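Local coordinates for protein putative type 11 methyltransferase (Sulfolobus solfataricus, PDB 3I9F) that probably acts as an S-adenosylmethionine-dependent methyltransferase and binds zinc ions, at residues Y34-A39 with E57-V62; G29-Y34 with F78-N83; G106-I111 with S138-E143; K131-W136 with Y151-V156. One frame throughout, in Å; residues are numbered along the deposited sequence.

Interaction 1 of 4, residues Y34-A39 with E57-V62. With ZN (zinc ion), chain H.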
loop_
_atom_site.group_PDB
_atom_site.type_symbol
_atom_site.label_atom_id
_atom_site.label_comp_id
_atom_site.label_asym_id
_atom_site.label_seq_id
_atom_site.Cartn_x
_atom_site.Cartn_y
_atom_site.Cartn_z
ATOM N N TYR B 34 4.310 5.598 -18.635
ATOM C CA TYR B 34 5.466 6.462 -18.762
ATOM C C TYR B 34 6.248 6.492 -17.461
ATOM O O TYR B 34 7.459 6.454 -17.484
ATOM C CB TYR B 34 5.055 7.848 -19.242
ATOM C CG TYR B 34 4.321 7.805 -20.576
ATOM C CD1 TYR B 34 5.025 7.837 -21.791
ATOM C CD2 TYR B 34 2.932 7.690 -20.631
ATOM C CE1 TYR B 34 4.362 7.766 -23.019
ATOM C CE2 TYR B 34 2.268 7.615 -21.854
ATOM C CZ TYR B 34 2.993 7.654 -23.042
ATOM O OH TYR B 34 2.329 7.603 -24.242
ATOM N N LEU B 35 5.570 6.493 -16.322
ATOM C CA LEU B 35 6.252 6.498 -15.005
ATOM C C LEU B 35 6.890 5.157 -14.624
ATOM O O LEU B 35 7.845 5.107 -13.852
ATOM C CB LEU B 35 5.273 6.910 -13.884
ATOM C CG LEU B 35 4.706 8.316 -13.998
ATOM C CD1 LEU B 35 3.639 8.528 -12.968
ATOM C CD2 LEU B 35 5.817 9.355 -13.863
ATOM N N LEU B 36 6.329 4.067 -15.126
ATOM C CA LEU B 36 6.884 2.740 -14.875
ATOM C C LEU B 36 8.349 2.615 -15.315
ATOM O O LEU B 36 9.167 2.015 -14.604
ATOM C CB LEU B 36 6.044 1.669 -15.566
ATOM C CG LEU B 36 4.809 1.251 -14.788
ATOM C CD1 LEU B 36 4.212 0.009 -15.397
ATOM C CD2 LEU B 36 5.194 1.017 -13.339
ATOM N N GLU B 37 8.704 3.237 -16.437
ATOM C CA GLU B 37 10.089 3.169 -16.895
ATOM C C GLU B 37 11.060 3.955 -15.979
ATOM O O GLU B 37 12.245 3.959 -16.230
ATOM C CB GLU B 37 10.189 3.525 -18.417
ATOM C CG GLU B 37 10.623 4.988 -18.862
ATOM C CD GLU B 37 10.134 5.372 -20.311
ATOM O OE1 GLU B 37 10.955 5.822 -21.183
ATOM O OE2 GLU B 37 8.903 5.219 -20.562
ATOM N N PHE B 38 10.568 4.599 -14.917
ATOM C CA PHE B 38 11.433 5.412 -14.042
ATOM C C PHE B 38 11.331 5.105 -12.549
ATOM O O PHE B 38 12.091 5.667 -11.754
ATOM C CB PHE B 38 11.107 6.897 -14.191
ATOM C CG PHE B 38 11.421 7.467 -15.531
ATOM C CD1 PHE B 38 12.744 7.629 -15.937
ATOM C CD2 PHE B 38 10.398 7.875 -16.382
ATOM C CE1 PHE B 38 13.046 8.167 -17.190
ATOM C CE2 PHE B 38 10.677 8.431 -17.614
ATOM C CZ PHE B 38 12.006 8.581 -18.024
ATOM N N ALA B 39 10.397 4.234 -12.167
ATOM C CA ALA B 39 10.041 4.053 -10.766
ATOM C C ALA B 39 10.614 2.757 -10.182
ATOM O O ALA B 39 10.323 1.658 -10.697
ATOM C CB ALA B 39 8.518 4.070 -10.616
ATOM N N GLU B 57 -5.665 -3.735 -13.162
ATOM C CA GLU B 57 -5.908 -4.756 -14.176
ATOM C C GLU B 57 -4.788 -4.731 -15.220
ATOM O O GLU B 57 -4.478 -5.762 -15.802
ATOM C CB GLU B 57 -7.309 -4.584 -14.814
ATOM C CG GLU B 57 -8.478 -5.148 -13.962
ATOM C CD GLU B 57 -9.863 -4.660 -14.414
ATOM O OE1 GLU B 57 -9.949 -3.643 -15.107
ATOM O OE2 GLU B 57 -10.890 -5.284 -14.094
ATOM N N LYS B 58 -4.154 -3.568 -15.396
ATOM C CA LYS B 58 -3.140 -3.323 -16.444
ATOM C C LYS B 58 -1.676 -3.248 -15.989
ATOM O O LYS B 58 -0.763 -3.355 -16.835
ATOM C CB LYS B 58 -3.447 -1.998 -17.169
ATOM C CG LYS B 58 -4.689 -2.051 -18.053
ATOM C CD LYS B 58 -4.780 -0.832 -18.992
ATOM C CE LYS B 58 -5.498 0.374 -18.359
ATOM N NZ LYS B 58 -6.975 0.347 -18.611
ATOM N N PHE B 59 -1.450 -3.015 -14.692
ATOM C CA PHE B 59 -0.122 -2.739 -14.170
ATOM C C PHE B 59 0.037 -3.325 -12.781
ATOM O O PHE B 59 -0.165 -2.631 -11.792
ATOM C CB PHE B 59 0.111 -1.238 -14.073
ATOM C CG PHE B 59 0.102 -0.506 -15.392
ATOM C CD1 PHE B 59 1.044 -0.789 -16.373
ATOM C CD2 PHE B 59 -0.802 0.517 -15.616
ATOM C CE1 PHE B 59 1.058 -0.083 -17.580
ATOM C CE2 PHE B 59 -0.806 1.222 -16.799
ATOM C CZ PHE B 59 0.132 0.928 -17.792
ATOM N N ASP B 60 0.438 -4.586 -12.692
ATOM C CA ASP B 60 0.368 -5.326 -11.432
ATOM C C ASP B 60 1.421 -4.928 -10.370
ATOM O O ASP B 60 1.216 -5.102 -9.163
ATOM C CB ASP B 60 0.438 -6.814 -11.744
ATOM C CG ASP B 60 0.430 -7.667 -10.503
ATOM O OD1 ASP B 60 -0.638 -7.782 -9.846
ATOM O OD2 ASP B 60 1.516 -8.209 -10.176
ATOM N N SER B 61 2.548 -4.394 -10.807
ATOM C CA SER B 61 3.545 -3.878 -9.881
ATOM C C SER B 61 3.126 -2.567 -9.125
ATOM O O SER B 61 3.732 -2.185 -8.102
ATOM C CB SER B 61 4.826 -3.619 -10.665
ATOM O OG SER B 61 4.572 -2.747 -11.752
ATOM N N VAL B 62 2.129 -1.868 -9.669
ATOM C CA VAL B 62 1.681 -0.574 -9.125
ATOM C C VAL B 62 1.041 -0.783 -7.740
ATOM O O VAL B 62 0.312 -1.752 -7.505
ATOM C CB VAL B 62 0.715 0.155 -10.092
ATOM C CG1 VAL B 62 0.106 1.340 -9.416
ATOM C CG2 VAL B 62 1.461 0.630 -11.294
HETATM ZN ZN ZN H . -11.824 -3.251 -15.328
#
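L36, on helix 32-36, meets F59, S61 and V62, which follow the end of helix 49-58. The tight part is one methyl against one ring. CD1 of L36 lies 3.4 Å from CD1 of F59 and reaches the CE1 corner of the same ring. The two side chains cross obliquely. CB of F59 points toward helix 32-36, and with CG beside the backbone N (chi1 -64°) the CD1 and CE1 atoms of the ring come to L36. The same ring also rests on C32 and K33 of that helix. The other methyl of L36 packs more loosely. Its CD2 is 4.1 Å from OG of S61 and 4.3 Å from CG2 of V62. V62 is buried and, like L36, leans on L42 of strand 39-45.

The outer side is different. S61 and D60 are exposed on a type I beta turn from F59 to V62, closed by a backbone hydrogen bond from N of V62 to O of F59 (3.2 Å). E57 lies further out and takes no part in the packing. Its carboxylate holds a zinc ion unevenly, with OE1 at 1.9 Å and OE2 at 2.6 Å from the metal, and E54 is a second ligand. The contact thus packs helix 32-36, which precedes strand 39-45, against the turn that leads from helix 49-58 to strand 63-65, in the Rossmann-like fold of the class I methyltransferases.

Interaction 2 of 4, residues G29-Y34 with F78-N83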
loop_
_atom_site.group_PDB
_atom_site.type_symbol
_atom_site.label_atom_id
_atom_site.label_comp_id
_atom_site.label_asym_id
_atom_site.label_seq_id
_atom_site.Cartn_x
_atom_site.Cartn_y
_atom_site.Cartn_z
ATOM N N GLY B 29 -5.145 6.887 -15.544
ATOM C CA GLY B 29 -4.006 5.943 -15.511
ATOM C C GLY B 29 -3.123 6.155 -16.726
ATOM O O GLY B 29 -2.290 5.326 -17.070
ATOM N N PHE B 30 -3.317 7.298 -17.365
ATOM C CA PHE B 30 -2.596 7.668 -18.541
ATOM C C PHE B 30 -1.109 7.682 -18.290
ATOM O O PHE B 30 -0.348 7.135 -19.061
ATOM C CB PHE B 30 -3.074 9.039 -19.014
ATOM C CG PHE B 30 -2.400 9.505 -20.238
ATOM C CD1 PHE B 30 -2.686 8.930 -21.480
ATOM C CD2 PHE B 30 -1.451 10.486 -20.172
ATOM C CE1 PHE B 30 -2.031 9.355 -22.635
ATOM C CE2 PHE B 30 -0.805 10.920 -21.316
ATOM C CZ PHE B 30 -1.096 10.354 -22.553
ATOM N N TYR B 31 -0.690 8.279 -17.196
ATOM C CA TYR B 31 0.735 8.511 -16.983
ATOM C C TYR B 31 1.522 7.297 -16.488
ATOM O O TYR B 31 2.767 7.309 -16.510
ATOM C CB TYR B 31 0.933 9.681 -16.017
ATOM C CG TYR B 31 0.894 10.985 -16.721
ATOM C CD1 TYR B 31 2.042 11.542 -17.225
ATOM C CD2 TYR B 31 -0.295 11.650 -16.903
ATOM C CE1 TYR B 31 2.011 12.723 -17.879
ATOM C CE2 TYR B 31 -0.336 12.838 -17.563
ATOM C CZ TYR B 31 0.824 13.375 -18.052
ATOM O OH TYR B 31 0.790 14.576 -18.725
ATOM N N CYS B 32 0.814 6.268 -16.040
ATOM C CA CYS B 32 1.455 5.104 -15.436
ATOM C C CYS B 32 2.520 4.394 -16.289
ATOM O O CYS B 32 3.599 4.102 -15.782
ATOM C CB CYS B 32 0.387 4.123 -14.961
ATOM S SG CYS B 32 -0.327 4.687 -13.378
ATOM N N LYS B 33 2.253 4.145 -17.575
ATOM C CA LYS B 33 3.244 3.452 -18.407
ATOM C C LYS B 33 4.481 4.290 -18.587
ATOM O O LYS B 33 5.592 3.770 -18.621
ATOM C CB LYS B 33 2.660 2.997 -19.751
ATOM C CG LYS B 33 2.620 4.012 -20.913
ATOM C CD LYS B 33 1.652 3.493 -22.024
ATOM C CE LYS B 33 2.081 3.904 -23.432
ATOM N NZ LYS B 33 3.539 3.599 -23.672
ATOM N N TYR B 34 4.310 5.598 -18.635
ATOM C CA TYR B 34 5.466 6.462 -18.762
ATOM C C TYR B 34 6.248 6.492 -17.461
ATOM O O TYR B 34 7.459 6.454 -17.484
ATOM C CB TYR B 34 5.055 7.848 -19.242
ATOM C CG TYR B 34 4.321 7.805 -20.576
ATOM C CD1 TYR B 34 5.025 7.837 -21.791
ATOM C CD2 TYR B 34 2.932 7.690 -20.631
ATOM C CE1 TYR B 34 4.362 7.766 -23.019
ATOM C CE2 TYR B 34 2.268 7.615 -21.854
ATOM C CZ TYR B 34 2.993 7.654 -23.042
ATOM O OH TYR B 34 2.329 7.603 -24.242
ATOM N N PHE B 78 9.693 11.586 -6.293
ATOM C CA PHE B 78 8.807 12.395 -7.091
ATOM C C PHE B 78 7.284 12.142 -6.835
ATOM O O PHE B 78 6.825 11.006 -6.682
ATOM C CB PHE B 78 9.098 12.104 -8.564
ATOM C CG PHE B 78 10.508 12.444 -8.989
ATOM C CD1 PHE B 78 10.826 13.732 -9.415
ATOM C CD2 PHE B 78 11.513 11.470 -8.952
ATOM C CE1 PHE B 78 12.113 14.045 -9.810
ATOM C CE2 PHE B 78 12.800 11.774 -9.325
ATOM C CZ PHE B 78 13.110 13.055 -9.763
ATOM N N ILE B 79 6.518 13.222 -6.836
ATOM C CA ILE B 79 5.067 13.182 -6.731
ATOM C C ILE B 79 4.524 13.948 -7.921
ATOM O O ILE B 79 4.818 15.125 -8.084
ATOM C CB ILE B 79 4.589 13.890 -5.439
ATOM C CG1 ILE B 79 5.067 13.135 -4.205
ATOM C CG2 ILE B 79 3.083 13.998 -5.421
ATOM C CD1 ILE B 79 4.896 13.885 -2.941
ATOM N N LEU B 80 3.740 13.284 -8.751
ATOM C CA LEU B 80 3.115 13.938 -9.884
ATOM C C LEU B 80 1.657 14.281 -9.568
ATOM O O LEU B 80 0.883 13.453 -9.058
ATOM C CB LEU B 80 3.160 13.029 -11.099
ATOM C CG LEU B 80 2.416 13.496 -12.354
ATOM C CD1 LEU B 80 3.041 14.743 -12.962
ATOM C CD2 LEU B 80 2.340 12.374 -13.386
ATOM N N PHE B 81 1.295 15.509 -9.918
ATOM C CA PHE B 81 -0.093 15.972 -9.940
ATOM C C PHE B 81 -0.396 16.361 -11.354
ATOM O O PHE B 81 -0.086 17.450 -11.770
ATOM C CB PHE B 81 -0.252 17.184 -9.039
ATOM C CG PHE B 81 -0.314 16.861 -7.576
ATOM C CD1 PHE B 81 -1.488 16.411 -7.000
ATOM C CD2 PHE B 81 0.760 17.067 -6.780
ATOM C CE1 PHE B 81 -1.570 16.148 -5.682
ATOM C CE2 PHE B 81 0.708 16.795 -5.430
ATOM C CZ PHE B 81 -0.450 16.325 -4.881
ATOM N N ALA B 82 -1.007 15.450 -12.095
ATOM C CA ALA B 82 -1.348 15.654 -13.501
ATOM C C ALA B 82 -2.822 15.937 -13.695
ATOM O O ALA B 82 -3.643 15.020 -13.747
ATOM C CB ALA B 82 -0.941 14.396 -14.343
ATOM N N ASN B 83 -3.145 17.204 -13.861
ATOM C CA ASN B 83 -4.537 17.665 -14.039
ATOM C C ASN B 83 -5.442 17.217 -12.953
ATOM O O ASN B 83 -6.594 16.949 -13.218
ATOM C CB ASN B 83 -5.090 17.198 -15.369
ATOM C CG ASN B 83 -4.160 17.557 -16.510
ATOM O OD1 ASN B 83 -3.833 18.748 -16.719
ATOM N ND2 ASN B 83 -3.662 16.553 -17.190
#
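Y31 meets L80 and A82, two residues on the same side of strand 76-82. All the contacts across the segments are apolar. L80 makes a CH-pi contact: its CD2 lies 4.3 Å from the centroid of the Y31 ring and 28° off the ring normal, so it sits off-centre. The methyl is nearest the inner end of the ring, 3.9 Å from CG of Y31. With CG of L80 anti to the backbone N (chi1 174°), CD2 is brought to the Y31 ring. The two side chains cross at about a right angle. A82 adds plain van der Waals packing further along the ring. Its CB is 3.6 Å from CE2 of Y31.

The polar contacts lie at the far end of the tyrosine. OH of Y31 hydrogen-bonds to OH of Y9 and to OE2 of E4, both in the N-terminal part of the chain. The ring also touches D23 and I111, on the strands flanking 76-82. An alanine in place of Y31 would probably open a gap over L80 and A82 and leave Y9 and E4 without their shared hydroxyl partner.

The tyrosine therefore does two jobs. Its ring gives the sheet an apolar cover, while its hydroxyl, bonded to two partners, ties the N-terminal segment to the core of the methyltransferase fold.

Interaction 3 of 4, residues G106-I111 with S138-E143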
loop_
_atom_site.group_PDB
_atom_site.type_symbol
_atom_site.label_atom_id
_atom_site.label_comp_id
_atom_site.label_asym_id
_atom_site.label_seq_id
_atom_site.Cartn_x
_atom_site.Cartn_y
_atom_site.Cartn_z
ATOM N N GLY B 106 13.255 15.806 -2.475
ATOM C CA GLY B 106 12.253 15.272 -3.405
ATOM C C GLY B 106 11.738 16.392 -4.262
ATOM O O GLY B 106 12.022 17.532 -3.973
ATOM N N ARG B 107 11.010 16.043 -5.317
ATOM C CA ARG B 107 10.451 17.004 -6.266
ATOM C C ARG B 107 8.941 16.764 -6.474
ATOM O O ARG B 107 8.489 15.625 -6.543
ATOM C CB ARG B 107 11.171 16.856 -7.632
ATOM C CG ARG B 107 12.274 17.871 -7.992
ATOM C CD ARG B 107 13.152 18.221 -6.857
ATOM N NE ARG B 107 14.316 18.994 -7.244
ATOM C CZ ARG B 107 15.260 19.391 -6.389
ATOM N NH1 ARG B 107 16.305 20.078 -6.839
ATOM N NH2 ARG B 107 15.170 19.106 -5.094
ATOM N N VAL B 108 8.171 17.846 -6.590
ATOM C CA VAL B 108 6.778 17.761 -6.986
ATOM C C VAL B 108 6.626 18.235 -8.426
ATOM O O VAL B 108 7.106 19.292 -8.776
ATOM C CB VAL B 108 5.898 18.620 -6.055
ATOM C CG1 VAL B 108 4.422 18.665 -6.571
ATOM C CG2 VAL B 108 5.997 18.092 -4.597
ATOM N N ILE B 109 5.958 17.447 -9.251
ATOM C CA ILE B 109 5.690 17.826 -10.626
ATOM C C ILE B 109 4.226 18.172 -10.786
ATOM O O ILE B 109 3.391 17.317 -10.588
ATOM C CB ILE B 109 5.993 16.683 -11.623
ATOM C CG1 ILE B 109 7.417 16.139 -11.421
ATOM C CG2 ILE B 109 5.843 17.184 -13.025
ATOM C CD1 ILE B 109 7.581 14.650 -11.750
ATOM N N ILE B 110 3.925 19.418 -11.169
ATOM C CA ILE B 110 2.575 19.837 -11.516
ATOM C C ILE B 110 2.394 19.961 -13.017
ATOM O O ILE B 110 3.151 20.657 -13.674
ATOM C CB ILE B 110 2.227 21.242 -10.929
ATOM C CG1 ILE B 110 2.427 21.284 -9.404
ATOM C CG2 ILE B 110 0.800 21.673 -11.324
ATOM C CD1 ILE B 110 1.960 20.079 -8.674
ATOM N N ILE B 111 1.383 19.282 -13.547
ATOM C CA ILE B 111 0.835 19.568 -14.859
ATOM C C ILE B 111 -0.632 19.906 -14.685
ATOM O O ILE B 111 -1.348 19.199 -13.996
ATOM C CB ILE B 111 0.963 18.368 -15.801
ATOM C CG1 ILE B 111 2.456 18.017 -15.985
ATOM C CG2 ILE B 111 0.341 18.685 -17.147
ATOM C CD1 ILE B 111 2.696 16.639 -16.606
ATOM N N SER B 138 3.109 26.338 -0.725
ATOM C CA SER B 138 3.813 27.530 -0.231
ATOM C C SER B 138 5.146 27.285 0.497
ATOM O O SER B 138 5.840 28.260 0.806
ATOM C CB SER B 138 2.901 28.253 0.742
ATOM O OG SER B 138 2.607 27.359 1.819
ATOM N N ASN B 139 5.470 26.025 0.803
ATOM C CA ASN B 139 6.788 25.655 1.330
ATOM C C ASN B 139 7.687 25.141 0.199
ATOM O O ASN B 139 8.617 24.350 0.428
ATOM C CB ASN B 139 6.665 24.565 2.398
ATOM C CG ASN B 139 5.642 24.906 3.475
ATOM O OD1 ASN B 139 4.496 24.363 3.492
ATOM N ND2 ASN B 139 6.019 25.821 4.367
ATOM N N PHE B 140 7.373 25.549 -1.032
ATOM C CA PHE B 140 8.083 25.049 -2.204
ATOM C C PHE B 140 8.378 26.186 -3.132
ATOM O O PHE B 140 7.686 27.193 -3.133
ATOM C CB PHE B 140 7.247 24.011 -2.954
ATOM C CG PHE B 140 6.936 22.784 -2.150
ATOM C CD1 PHE B 140 7.647 21.629 -2.337
ATOM C CD2 PHE B 140 5.911 22.794 -1.211
ATOM C CE1 PHE B 140 7.363 20.518 -1.577
ATOM C CE2 PHE B 140 5.639 21.699 -0.451
ATOM C CZ PHE B 140 6.351 20.564 -0.630
ATOM N N VAL B 141 9.392 26.005 -3.951
ATOM C CA VAL B 141 9.711 26.981 -5.002
ATOM C C VAL B 141 9.776 26.280 -6.332
ATOM O O VAL B 141 10.109 25.109 -6.397
ATOM C CB VAL B 141 11.058 27.807 -4.721
ATOM C CG1 VAL B 141 10.721 29.082 -3.917
ATOM C CG2 VAL B 141 12.104 26.984 -3.983
ATOM N N VAL B 142 9.446 27.010 -7.388
ATOM C CA VAL B 142 9.624 26.499 -8.738
ATOM C C VAL B 142 11.097 26.423 -9.076
ATOM O O VAL B 142 11.823 27.399 -8.911
ATOM C CB VAL B 142 8.982 27.379 -9.812
ATOM C CG1 VAL B 142 9.177 26.708 -11.196
ATOM C CG2 VAL B 142 7.501 27.598 -9.513
ATOM N N GLU B 143 11.501 25.255 -9.564
ATOM C CA GLU B 143 12.849 24.984 -10.002
ATOM C C GLU B 143 12.913 25.034 -11.540
ATOM O O GLU B 143 13.801 25.678 -12.093
ATOM C CB GLU B 143 13.293 23.617 -9.456
ATOM C CG GLU B 143 14.314 22.897 -10.297
ATOM C CD GLU B 143 15.069 21.849 -9.536
ATOM O OE1 GLU B 143 14.562 20.720 -9.399
ATOM O OE2 GLU B 143 16.198 22.155 -9.094
#
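R107 and E143 form a salt bridge between strands 106-113 and 140-146. The guanidinium grips the carboxylate side-on. NE of R107 donates to OE1 of E143 at 2.8 Å with an angle of 143° at the hydrogen, and NH1 of R107 donates to OE2 of E143 at 3.1 Å. A weak third bond runs from NH1 to OE1. Both oxygens are met on their syn sides, but the fit is not flat: the two planes are 53° apart. The arginine chain bends at chi2 (40°), which carries its end to the glutamate. A methionine in place of R107 would probably leave the E143 carboxylate without its charge partner here.

The bridge passes over strand 152-159, which lies between the other two, and R107 packs on V156 and K158 of that strand. The packing beyond is looser. V108 points to the other face of the sheet, where its CG2 is 4.1 Å from CE1 of F140. These side chains cross at about a right angle, and V108 also touches F137 and F81.

Across these two strands the link is thus a paired charge on one face and apolar packing of V108 on F140 on the other.

Interaction 4 of 4, residues K131-W136 with Y151-V156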
loop_
_atom_site.group_PDB
_atom_site.type_symbol
_atom_site.label_atom_id
_atom_site.label_comp_id
_atom_site.label_asym_id
_atom_site.label_seq_id
_atom_site.Cartn_x
_atom_site.Cartn_y
_atom_site.Cartn_z
ATOM N N LYS B 131 0.359 30.729 -10.075
ATOM C CA LYS B 131 0.260 31.526 -8.872
ATOM C C LYS B 131 -0.671 30.818 -7.861
ATOM O O LYS B 131 -0.378 30.771 -6.685
ATOM C CB LYS B 131 -0.186 32.941 -9.204
ATOM C CG LYS B 131 -0.208 33.847 -7.986
ATOM C CD LYS B 131 -0.714 35.260 -8.322
ATOM C CE LYS B 131 -0.581 36.208 -7.101
ATOM N NZ LYS B 131 0.674 36.008 -6.275
ATOM N N ASP B 132 -1.772 30.247 -8.348
ATOM C CA ASP B 132 -2.699 29.490 -7.488
ATOM C C ASP B 132 -2.020 28.276 -6.867
ATOM O O ASP B 132 -2.210 27.989 -5.695
ATOM C CB ASP B 132 -3.956 29.063 -8.260
ATOM C CG ASP B 132 -4.795 30.259 -8.734
ATOM O OD1 ASP B 132 -5.014 31.197 -7.909
ATOM O OD2 ASP B 132 -5.237 30.260 -9.914
ATOM N N TYR B 133 -1.210 27.583 -7.656
ATOM C CA TYR B 133 -0.531 26.424 -7.179
ATOM C C TYR B 133 0.390 26.830 -6.052
ATOM O O TYR B 133 0.398 26.182 -5.010
ATOM C CB TYR B 133 0.179 25.657 -8.302
ATOM C CG TYR B 133 -0.691 24.555 -8.903
ATOM C CD1 TYR B 133 -1.427 24.761 -10.038
ATOM C CD2 TYR B 133 -0.774 23.313 -8.313
ATOM C CE1 TYR B 133 -2.207 23.776 -10.572
ATOM C CE2 TYR B 133 -1.546 22.319 -8.849
ATOM C CZ TYR B 133 -2.273 22.569 -9.971
ATOM O OH TYR B 133 -3.089 21.578 -10.498
ATOM N N MET B 134 1.106 27.921 -6.195
ATOM C CA MET B 134 2.106 28.269 -5.174
ATOM C C MET B 134 1.510 28.819 -3.855
ATOM O O MET B 134 2.177 28.809 -2.832
ATOM C CB MET B 134 3.207 29.176 -5.765
ATOM C CG MET B 134 3.853 28.574 -7.068
ATOM S SD MET B 134 4.289 26.805 -7.033
ATOM C CE MET B 134 5.529 26.953 -5.749
ATOM N N GLY B 135 0.254 29.249 -3.869
ATOM C CA GLY B 135 -0.492 29.489 -2.652
ATOM C C GLY B 135 -0.652 28.214 -1.839
ATOM O O GLY B 135 -0.501 28.247 -0.641
ATOM N N TRP B 136 -0.924 27.084 -2.485
ATOM C CA TRP B 136 -1.031 25.793 -1.783
ATOM C C TRP B 136 0.321 25.148 -1.448
ATOM O O TRP B 136 0.541 24.578 -0.351
ATOM C CB TRP B 136 -1.826 24.796 -2.630
ATOM C CG TRP B 136 -3.191 25.221 -2.805
ATOM C CD1 TRP B 136 -3.730 25.845 -3.895
ATOM C CD2 TRP B 136 -4.227 25.106 -1.859
ATOM N NE1 TRP B 136 -5.036 26.128 -3.674
ATOM C CE2 TRP B 136 -5.373 25.684 -2.426
ATOM C CE3 TRP B 136 -4.295 24.600 -0.562
ATOM C CZ2 TRP B 136 -6.604 25.734 -1.755
ATOM C CZ3 TRP B 136 -5.510 24.650 0.102
ATOM C CH2 TRP B 136 -6.646 25.233 -0.496
ATOM N N TYR B 151 -2.061 24.027 -24.257
ATOM C CA TYR B 151 -3.107 24.374 -23.321
ATOM C C TYR B 151 -2.764 24.055 -21.859
ATOM O O TYR B 151 -3.562 24.322 -20.970
ATOM C CB TYR B 151 -4.376 23.673 -23.776
ATOM C CG TYR B 151 -4.613 23.967 -25.230
ATOM C CD1 TYR B 151 -4.869 25.274 -25.642
ATOM C CD2 TYR B 151 -4.548 22.970 -26.192
ATOM C CE1 TYR B 151 -5.081 25.578 -26.967
ATOM C CE2 TYR B 151 -4.758 23.266 -27.547
ATOM C CZ TYR B 151 -5.013 24.576 -27.924
ATOM O OH TYR B 151 -5.225 24.911 -29.242
ATOM N N HIS B 152 -1.577 23.526 -21.606
ATOM C CA HIS B 152 -1.172 23.132 -20.261
ATOM C C HIS B 152 0.101 23.831 -19.853
ATOM O O HIS B 152 0.881 24.214 -20.681
ATOM C CB HIS B 152 -0.900 21.630 -20.180
ATOM C CG HIS B 152 -2.113 20.773 -20.341
ATOM N ND1 HIS B 152 -2.749 20.602 -21.548
ATOM C CD2 HIS B 152 -2.775 19.991 -19.461
ATOM C CE1 HIS B 152 -3.774 19.771 -21.399
ATOM N NE2 HIS B 152 -3.818 19.392 -20.138
ATOM N N PHE B 153 0.303 23.998 -18.559
ATOM C CA PHE B 153 1.568 24.432 -18.044
ATOM C C PHE B 153 2.075 23.324 -17.168
ATOM O O PHE B 153 1.347 22.385 -16.878
ATOM C CB PHE B 153 1.462 25.770 -17.297
ATOM C CG PHE B 153 0.675 25.718 -16.032
ATOM C CD1 PHE B 153 1.311 25.718 -14.814
ATOM C CD2 PHE B 153 -0.700 25.708 -16.063
ATOM C CE1 PHE B 153 0.611 25.683 -13.657
ATOM C CE2 PHE B 153 -1.421 25.682 -14.903
ATOM C CZ PHE B 153 -0.763 25.670 -13.688
ATOM N N GLY B 154 3.336 23.432 -16.777
ATOM C CA GLY B 154 4.058 22.370 -16.079
ATOM C C GLY B 154 5.079 22.993 -15.144
ATOM O O GLY B 154 5.758 23.928 -15.516
ATOM N N LEU B 155 5.163 22.508 -13.910
ATOM C CA LEU B 155 6.168 22.986 -12.963
ATOM C C LEU B 155 6.905 21.804 -12.332
ATOM O O LEU B 155 6.360 20.689 -12.219
ATOM C CB LEU B 155 5.531 23.813 -11.864
ATOM C CG LEU B 155 4.508 24.892 -12.241
ATOM C CD1 LEU B 155 3.709 25.245 -10.984
ATOM C CD2 LEU B 155 5.174 26.157 -12.863
ATOM N N VAL B 156 8.162 22.040 -11.979
ATOM C CA VAL B 156 8.895 21.138 -11.153
ATOM C C VAL B 156 9.199 21.986 -9.956
ATOM O O VAL B 156 9.625 23.119 -10.104
ATOM C CB VAL B 156 10.183 20.646 -11.816
ATOM C CG1 VAL B 156 10.962 19.664 -10.857
ATOM C CG2 VAL B 156 9.875 20.012 -13.200
#
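Y133 reaches from helix 130-136 to two residues of strand 152-159. Its CB points toward the strand and lies 4.5 Å from CD1 of L155. Further out, CD1 of the tyrosine ring is 3.8 Å from CZ of F153, and CE1 of Y133 is 3.9 Å from the same atom. The phenylalanine presents its edge, with CD1 of Y133 near the F153 plane, and the two side chains run at a slant to each other. On the other side of the tyrosine ring, CE2 packs on CG2 of I110 of strand 106-113. At the tip, OH of Y133 hydrogen-bonds to OD2 of D112 on the same strand. M134 adds its sulfur, with SD 4.3 Å from CD1 of L155.

The axes of helix segment 131-136 and strand segment 152-156 lie 11.0 Å apart at closest approach, at 35°. Large side chains span that distance. The packing is apolar throughout, and the one polar atom of the Y133 side chain is satisfied by an aspartate of the neighbouring strand.

Following the chain from the N terminus, interaction 2 opens first, at 29-34, and closes at strand 76-82. Interaction 1 is nested inside that loop and closes at 57-62. The two share Y34 and helix 32-36, and L35 packs on L80 between them. Interactions 3 and 4 come later and cross, since their segments alternate along the chain. Interaction 3 opens at strand 106-113 and closes at strand 140-146; interaction 4 opens at helix 130-136 and closes at strand 152-159. Backbone pairing joins the halves: I79 O meets I109 N between interactions 2 and 3, and I110 O meets L155 N between 3 and 4. The centres of interactions 1 and 4 are about 25 Å apart.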